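PDB 5HL6: putative GAF sensor protein from Burkholderia vietnamiensis, which probably reduces the R-sulfoxide of free L-methionine back to methionine, as a single-domain GAF protein of the free methionine sulfoxide reductase family. Local coordinates for residues S33-E38 and I42-N47; L129-G134 and H168-A173. All coordinates share one frame; numbering follows the deposited sequence.

Contact 1: residues S33-E38 and I42-N47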
ATOM      1  N   SER B  33       6.191  12.001 -12.171  1.00 27.12           N
ATOM      2  CA  SER B  33       6.020  13.157 -11.299  1.00 31.55           C
ATOM      3  C   SER B  33       5.818  12.728  -9.849  1.00 30.58           C
ATOM      4  O   SER B  33       6.311  13.387  -8.925  1.00 31.26           O
ATOM      5  CB  SER B  33       4.842  14.000 -11.791  1.00 40.82           C
ATOM      6  OG  SER B  33       4.468  14.973 -10.833  1.00 49.33           O
ATOM      7  N   LEU B  34       5.119  11.614  -9.631  1.00 25.61           N
ATOM      8  CA  LEU B  34       4.818  11.182  -8.269  1.00 25.26           C
ATOM      9  C   LEU B  34       6.079  10.776  -7.510  1.00 31.23           C
ATOM     10  O   LEU B  34       6.215  11.102  -6.327  1.00 30.21           O
ATOM     11  CB  LEU B  34       3.801  10.033  -8.294  1.00 26.68           C
ATOM     12  CG  LEU B  34       3.284   9.457  -6.972  1.00 27.41           C
ATOM     13  CD1 LEU B  34       2.573  10.518  -6.131  1.00 29.23           C
ATOM     14  CD2 LEU B  34       2.354   8.282  -7.246  1.00 31.38           C
ATOM     15  N   VAL B  35       7.020  10.082  -8.163  1.00 27.81           N
ATOM     16  CA  VAL B  35       8.154   9.500  -7.444  1.00 22.72           C
ATOM     17  C   VAL B  35       9.467  10.264  -7.619  1.00 29.08           C
ATOM     18  O   VAL B  35      10.399  10.035  -6.832  1.00 30.98           O
ATOM     19  CB  VAL B  35       8.368   8.017  -7.826  1.00 27.50           C
ATOM     20  CG1 VAL B  35       7.102   7.208  -7.523  1.00 26.03           C
ATOM     21  CG2 VAL B  35       8.767   7.883  -9.292  1.00 25.13           C
ATOM     22  N   GLU B  36       9.557  11.185  -8.589  1.00 29.34           N
ATOM     23  CA  GLU B  36      10.835  11.782  -8.984  1.00 37.47           C
ATOM     24  C   GLU B  36      11.619  12.362  -7.808  1.00 41.57           C
ATOM     25  O   GLU B  36      12.837  12.169  -7.698  1.00 38.77           O
ATOM     26  CB  GLU B  36      10.588  12.882 -10.021  1.00 35.08           C
ATOM     27  CG  GLU B  36      11.013  12.540 -11.431  1.00 59.44           C
ATOM     28  CD  GLU B  36      10.656  13.640 -12.418  1.00 70.44           C
ATOM     29  OE1 GLU B  36       9.936  14.585 -12.023  1.00 76.47           O
ATOM     30  OE2 GLU B  36      11.093  13.558 -13.587  1.00 76.44           O
ATOM     31  N   SER B  37      10.958  13.129  -6.951  1.00 33.32           N
ATOM     32  CA  SER B  37      11.674  13.895  -5.944  1.00 34.36           C
ATOM     33  C   SER B  37      11.579  13.305  -4.538  1.00 33.10           C
ATOM     34  O   SER B  37      12.203  13.841  -3.624  1.00 46.44           O
ATOM     35  CB  SER B  37      11.173  15.343  -5.937  1.00 46.01           C
ATOM     36  OG  SER B  37       9.789  15.382  -5.636  1.00 57.05           O
ATOM     37  N   GLU B  38      10.826  12.219  -4.336  1.00 24.11           N
ATOM     38  CA  GLU B  38      10.759  11.603  -3.017  1.00 19.58           C
ATOM     39  C   GLU B  38      11.881  10.581  -2.882  1.00 26.46           C
ATOM     40  O   GLU B  38      11.974   9.663  -3.711  1.00 25.35           O
ATOM     41  CB  GLU B  38       9.407  10.935  -2.793  1.00 29.18           C
ATOM     42  CG  GLU B  38       9.354  10.057  -1.548  1.00 20.62           C
ATOM     43  CD  GLU B  38       9.783  10.786  -0.293  1.00 27.76           C
ATOM     44  OE1 GLU B  38       9.343  11.939  -0.072  1.00 28.38           O
ATOM     45  OE2 GLU B  38      10.585  10.216   0.472  1.00 28.83           O
ATOM     46  N   ILE B  42      10.111   2.887  -0.146  1.00 22.43           N
ATOM     47  CA  ILE B  42       8.852   2.268   0.258  1.00 24.01           C
ATOM     48  C   ILE B  42       7.690   3.224   0.019  1.00 23.35           C
ATOM     49  O   ILE B  42       6.627   2.818  -0.460  1.00 20.23           O
ATOM     50  CB  ILE B  42       8.948   1.804   1.721  1.00 25.35           C
ATOM     51  CG1 ILE B  42       9.928   0.634   1.824  1.00 30.53           C
ATOM     52  CG2 ILE B  42       7.565   1.407   2.276  1.00 22.44           C
ATOM     53  CD1 ILE B  42       9.483  -0.577   1.024  1.00 42.06           C
ATOM     54  N   ALA B  43       7.891   4.520   0.296  1.00 19.88           N
ATOM     55  CA  ALA B  43       6.864   5.516  -0.004  1.00 17.01           C
ATOM     56  C   ALA B  43       6.542   5.530  -1.493  1.00 17.38           C
ATOM     57  O   ALA B  43       5.370   5.571  -1.890  1.00 22.26           O
ATOM     58  CB  ALA B  43       7.330   6.913   0.445  1.00 18.32           C
ATOM     59  N   ASN B  44       7.574   5.521  -2.339  1.00 19.58           N
ATOM     60  CA  ASN B  44       7.327   5.526  -3.778  1.00 13.64           C
ATOM     61  C   ASN B  44       6.619   4.250  -4.225  1.00 15.65           C
ATOM     62  O   ASN B  44       5.709   4.304  -5.058  1.00 19.49           O
ATOM     63  CB  ASN B  44       8.639   5.729  -4.543  1.00 16.12           C
ATOM     64  CG  ASN B  44       9.150   7.145  -4.414  1.00 23.99           C
ATOM     65  OD1 ASN B  44       8.358   8.091  -4.360  1.00 25.07           O
ATOM     66  ND2 ASN B  44      10.461   7.302  -4.341  1.00 24.35           N
ATOM     67  N   ALA B  45       7.010   3.098  -3.672  1.00 19.14           N
ATOM     68  CA  ALA B  45       6.322   1.850  -4.001  1.00 19.86           C
ATOM     69  C   ALA B  45       4.855   1.896  -3.580  1.00 20.56           C
ATOM     70  O   ALA B  45       3.971   1.499  -4.345  1.00 19.22           O
ATOM     71  CB  ALA B  45       7.034   0.667  -3.344  1.00 18.48           C
ATOM     72  N   ALA B  46       4.571   2.397  -2.370  1.00 16.43           N
ATOM     73  CA  ALA B  46       3.184   2.495  -1.924  1.00 17.25           C
ATOM     74  C   ALA B  46       2.384   3.452  -2.808  1.00 19.25           C
ATOM     75  O   ALA B  46       1.258   3.140  -3.225  1.00 20.21           O
ATOM     76  CB  ALA B  46       3.138   2.911  -0.457  1.00 19.57           C
ATOM     77  N   ASN B  47       2.959   4.616  -3.122  1.00 19.70           N
ATOM     78  CA  ASN B  47       2.248   5.599  -3.935  1.00 18.54           C
ATOM     79  C   ASN B  47       2.066   5.115  -5.366  1.00 18.18           C
ATOM     80  O   ASN B  47       1.013   5.344  -5.976  1.00 21.18           O
ATOM     81  CB  ASN B  47       2.992   6.948  -3.907  1.00 14.86           C
ATOM     82  CG  ASN B  47       2.633   7.757  -2.678  1.00 26.41           C
ATOM     83  OD1 ASN B  47       1.544   7.592  -2.132  1.00 25.67           O
ATOM     84  ND2 ASN B  47       3.536   8.636  -2.236  1.00 29.69           N
TER
HETATM   85  O   HOH W   1       6.042   8.950  -3.636  1.00 25.44           O
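Two consecutive helices of the GAF domain, 20-35 and 41-55, meet at the short connection between them, where Asn44 reaches back from the second helix to the residues that leave the first. Its amide makes the direct hydrogen bond between the segments. ND2 donates to the backbone O of Glu38 over 2.9 Å, with an N-H...O angle of 162°. That oxygen lies almost in the amide plane of Asn44, yet the donor sits above the carbonyl plane of Glu38, 41° out of it. Asn44 OD1 accepts from a water and also lies 3.4 Å from Val35 CA and from Glu38 CB. With chi1 at -72°, Asn44 CG stands anti to its backbone carbonyl carbon, and its CB and CG pack against Val35 CB and CG1. The water sits between Asn44 and Asn47, donating a hydrogen bond to Asn44 OD1 at 2.6 Å and accepting one from Asn47 ND2 at 2.9 Å. Beyond it Leu34 lays CD2 on Asn47, 3.7 Å from CB, the two side chains crossing at about a right angle. Glu38 turns its carboxylate elsewhere: OE2 accepts from Asp40 N, and OE1 makes a salt bridge with Arg85 of the second subunit. This is an alpha-alpha hairpin whose connection is pinned by a side-chain amide bound to a backbone carbonyl, an oxygen to which Lys172 of helix 152-176 also donates.

Contact 2: residues L129-G134 and H168-A173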
ATOM      1  N   LEU B 129      11.263  -7.055 -12.223  1.00 19.41           N
ATOM      2  CA  LEU B 129      11.984  -5.814 -11.954  1.00 22.58           C
ATOM      3  C   LEU B 129      13.445  -6.162 -11.757  1.00 23.16           C
ATOM      4  O   LEU B 129      13.785  -6.926 -10.847  1.00 23.61           O
ATOM      5  CB  LEU B 129      11.430  -5.111 -10.709  1.00 22.75           C
ATOM      6  CG  LEU B 129       9.928  -4.836 -10.741  1.00 23.88           C
ATOM      7  CD1 LEU B 129       9.408  -4.443  -9.333  1.00 19.71           C
ATOM      8  CD2 LEU B 129       9.603  -3.764 -11.781  1.00 23.30           C
ATOM      9  N   VAL B 130      14.308  -5.626 -12.618  1.00 21.09           N
ATOM     10  CA  VAL B 130      15.721  -5.973 -12.615  1.00 16.75           C
ATOM     11  C   VAL B 130      16.539  -4.692 -12.625  1.00 18.42           C
ATOM     12  O   VAL B 130      16.233  -3.762 -13.379  1.00 23.87           O
ATOM     13  CB  VAL B 130      16.081  -6.864 -13.822  1.00 18.35           C
ATOM     14  CG1 VAL B 130      17.548  -7.207 -13.792  1.00 22.72           C
ATOM     15  CG2 VAL B 130      15.215  -8.141 -13.820  1.00 21.48           C
ATOM     16  N   ALA B 131      17.576  -4.649 -11.790  1.00 19.08           N
ATOM     17  CA  ALA B 131      18.410  -3.466 -11.634  1.00 24.51           C
ATOM     18  C   ALA B 131      19.389  -3.326 -12.800  1.00 21.17           C
ATOM     19  O   ALA B 131      19.554  -4.228 -13.626  1.00 24.00           O
ATOM     20  CB  ALA B 131      19.177  -3.536 -10.315  1.00 22.05           C
ATOM     21  N   ALA B 132      20.078  -2.181 -12.842  1.00 18.95           N
ATOM     22  CA  ALA B 132      21.061  -1.947 -13.898  1.00 20.48           C
ATOM     23  C   ALA B 132      22.188  -2.974 -13.866  1.00 23.68           C
ATOM     24  O   ALA B 132      22.717  -3.348 -14.924  1.00 23.50           O
ATOM     25  CB  ALA B 132      21.648  -0.525 -13.789  1.00 20.90           C
ATOM     26  N   ASP B 133      22.578  -3.442 -12.677  1.00 21.29           N
ATOM     27  CA  ASP B 133      23.659  -4.418 -12.579  1.00 24.47           C
ATOM     28  C   ASP B 133      23.186  -5.865 -12.724  1.00 26.91           C
ATOM     29  O   ASP B 133      23.986  -6.785 -12.523  1.00 25.72           O
ATOM     30  CB  ASP B 133      24.419  -4.250 -11.256  1.00 27.12           C
ATOM     31  CG  ASP B 133      23.573  -4.572 -10.039  1.00 28.90           C
ATOM     32  OD1 ASP B 133      22.411  -5.013 -10.178  1.00 29.23           O
ATOM     33  OD2 ASP B 133      24.093  -4.384  -8.924  1.00 33.52           O
ATOM     34  N   GLY B 134      21.914  -6.083 -13.044  1.00 22.23           N
ATOM     35  CA  GLY B 134      21.395  -7.423 -13.237  1.00 22.85           C
ATOM     36  C   GLY B 134      20.774  -8.057 -12.006  1.00 28.13           C
ATOM     37  O   GLY B 134      20.302  -9.200 -12.089  1.00 28.78           O
ATOM     38  N   HIS B 168      13.221   5.940 -11.725  1.00 28.28           N
ATOM     39  CA  HIS B 168      13.062   7.185 -10.974  1.00 29.25           C
ATOM     40  C   HIS B 168      12.789   6.969  -9.490  1.00 35.36           C
ATOM     41  O   HIS B 168      12.664   7.951  -8.746  1.00 33.24           O
ATOM     42  CB  HIS B 168      11.953   8.038 -11.601  1.00 32.05           C
ATOM     43  CG  HIS B 168      12.277   8.521 -12.984  1.00 42.11           C
ATOM     44  ND1 HIS B 168      12.895   9.730 -13.226  1.00 44.54           N
ATOM     45  CD2 HIS B 168      12.082   7.949 -14.197  1.00 42.57           C
ATOM     46  CE1 HIS B 168      13.055   9.886 -14.528  1.00 47.14           C
ATOM     47  NE2 HIS B 168      12.574   8.820 -15.140  1.00 48.03           N
ATOM     48  N   ALA B 169      12.695   5.721  -9.036  1.00 26.99           N
ATOM     49  CA  ALA B 169      12.621   5.457  -7.605  1.00 26.37           C
ATOM     50  C   ALA B 169      13.704   4.483  -7.167  1.00 31.64           C
ATOM     51  O   ALA B 169      14.512   4.827  -6.301  1.00 28.24           O
ATOM     52  CB  ALA B 169      11.230   4.933  -7.204  1.00 26.79           C
ATOM     53  N   TRP B 170      13.758   3.279  -7.743  1.00 22.50           N
ATOM     54  CA  TRP B 170      14.650   2.259  -7.200  1.00 26.53           C
ATOM     55  C   TRP B 170      16.105   2.556  -7.540  1.00 22.51           C
ATOM     56  O   TRP B 170      16.955   2.648  -6.641  1.00 22.36           O
ATOM     57  CB  TRP B 170      14.259   0.867  -7.704  1.00 21.71           C
ATOM     58  CG  TRP B 170      14.978  -0.211  -6.951  1.00 30.97           C
ATOM     59  CD1 TRP B 170      14.515  -0.900  -5.862  1.00 35.31           C
ATOM     60  CD2 TRP B 170      16.295  -0.714  -7.210  1.00 26.32           C
ATOM     61  NE1 TRP B 170      15.458  -1.803  -5.437  1.00 35.72           N
ATOM     62  CE2 TRP B 170      16.559  -1.711  -6.247  1.00 33.77           C
ATOM     63  CE3 TRP B 170      17.269  -0.433  -8.177  1.00 30.97           C
ATOM     64  CZ2 TRP B 170      17.761  -2.426  -6.216  1.00 39.12           C
ATOM     65  CZ3 TRP B 170      18.472  -1.131  -8.133  1.00 30.88           C
ATOM     66  CH2 TRP B 170      18.702  -2.124  -7.163  1.00 31.46           C
ATOM     67  N   GLN B 171      16.419   2.674  -8.838  1.00 20.87           N
ATOM     68  CA  GLN B 171      17.803   2.902  -9.255  1.00 22.04           C
ATOM     69  C   GLN B 171      18.316   4.242  -8.750  1.00 22.88           C
ATOM     70  O   GLN B 171      19.501   4.378  -8.423  1.00 21.25           O
ATOM     71  CB  GLN B 171      17.918   2.844 -10.772  1.00 19.86           C
ATOM     72  CG  GLN B 171      19.360   2.672 -11.269  1.00 22.15           C
ATOM     73  CD  GLN B 171      19.873   1.260 -11.041  1.00 23.97           C
ATOM     74  OE1 GLN B 171      19.261   0.287 -11.494  1.00 22.81           O
ATOM     75  NE2 GLN B 171      21.011   1.137 -10.354  1.00 23.96           N
ATOM     76  N   LYS B 172      17.441   5.250  -8.719  1.00 23.11           N
ATOM     77  CA  LYS B 172      17.791   6.542  -8.127  1.00 31.62           C
ATOM     78  C   LYS B 172      18.302   6.373  -6.698  1.00 32.93           C
ATOM     79  O   LYS B 172      19.348   6.922  -6.328  1.00 25.13           O
ATOM     80  CB  LYS B 172      16.571   7.467  -8.160  1.00 27.38           C
ATOM     81  CG  LYS B 172      16.690   8.712  -7.274  1.00 32.74           C
ATOM     82  CD  LYS B 172      15.393   9.524  -7.242  1.00 35.89           C
ATOM     83  CE  LYS B 172      14.411   9.023  -6.166  1.00 39.24           C
ATOM     84  NZ  LYS B 172      13.037   9.609  -6.334  1.00 27.05           N
ATOM     85  N   ALA B 173      17.581   5.602  -5.877  1.00 21.62           N
ATOM     86  CA  ALA B 173      18.023   5.425  -4.495  1.00 25.20           C
ATOM     87  C   ALA B 173      19.297   4.590  -4.431  1.00 22.90           C
ATOM     88  O   ALA B 173      20.227   4.919  -3.682  1.00 26.13           O
ATOM     89  CB  ALA B 173      16.917   4.781  -3.654  1.00 28.52           C
TER
HETATM   90  O   HOH W   2      22.241  -1.604 -10.117  1.00 20.12           O
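Gln171 and Trp170, neighbours on helix 152-176, take hold of the type I beta turn Ala131-Gly134, which follows strand 123-130 and leads into strand 136-144 of the antiparallel GAF sheet. The contact is thus between a beta hairpin's turn and the C-terminal helix. Its polar part belongs to Gln171: OE1 accepts the backbone N-H of Ala132 at 2.9 Å, with an N-H...O angle of 154° and the donor tilted 29° from the carbonyl plane. Gln171 CG is anti to the backbone N (chi1 -164°), and a bend at chi2 brings the amide across to the turn. The same oxygen lies 3.4 Å from Ala132 CB. NE2, the other end of the amide, donates to a water at 3.0 Å that also accepts from Asp133 N, so two successive backbone N-H groups of the turn are served by one glutamine, one directly and one through water. NE2 has a second partner in Asp175, one turn further along the helix. Within the turn, Gly134 N bonds to Ala131 O, and Gly134 closes it with a positive phi. The apolar part is small and tight. Trp170 reaches the start of the turn with the six-membered ring of its indole, while Ile137 of strand 136-144 touches both Ala131 and Trp170. Ala131 CB meets the ring obliquely, 3.3 Å from Trp170 CZ3 and 3.5 Å from CH2.

Overall arrangement
Contact 1 is largely buried and lies against the second subunit, whereas contact 2, its centre about 14 Å from that of contact 1, is only partly buried and touches no other chain of the assembly. One joins a helix and its outgoing loop to the next helix; the other brings a hairpin turn to a C-terminal helix more than thirty residues further along the chain. Both rely on a side-chain amide, but with opposite ends: a donated N-H meets a backbone carbonyl in contact 1, and an amide oxygen receives a backbone N-H in contact 2. Helix 152-176 couples them, since Lys172 NZ lies 2.8 Å from Glu38 O, a probable hydrogen bond, and Ala169 packs on Asn44.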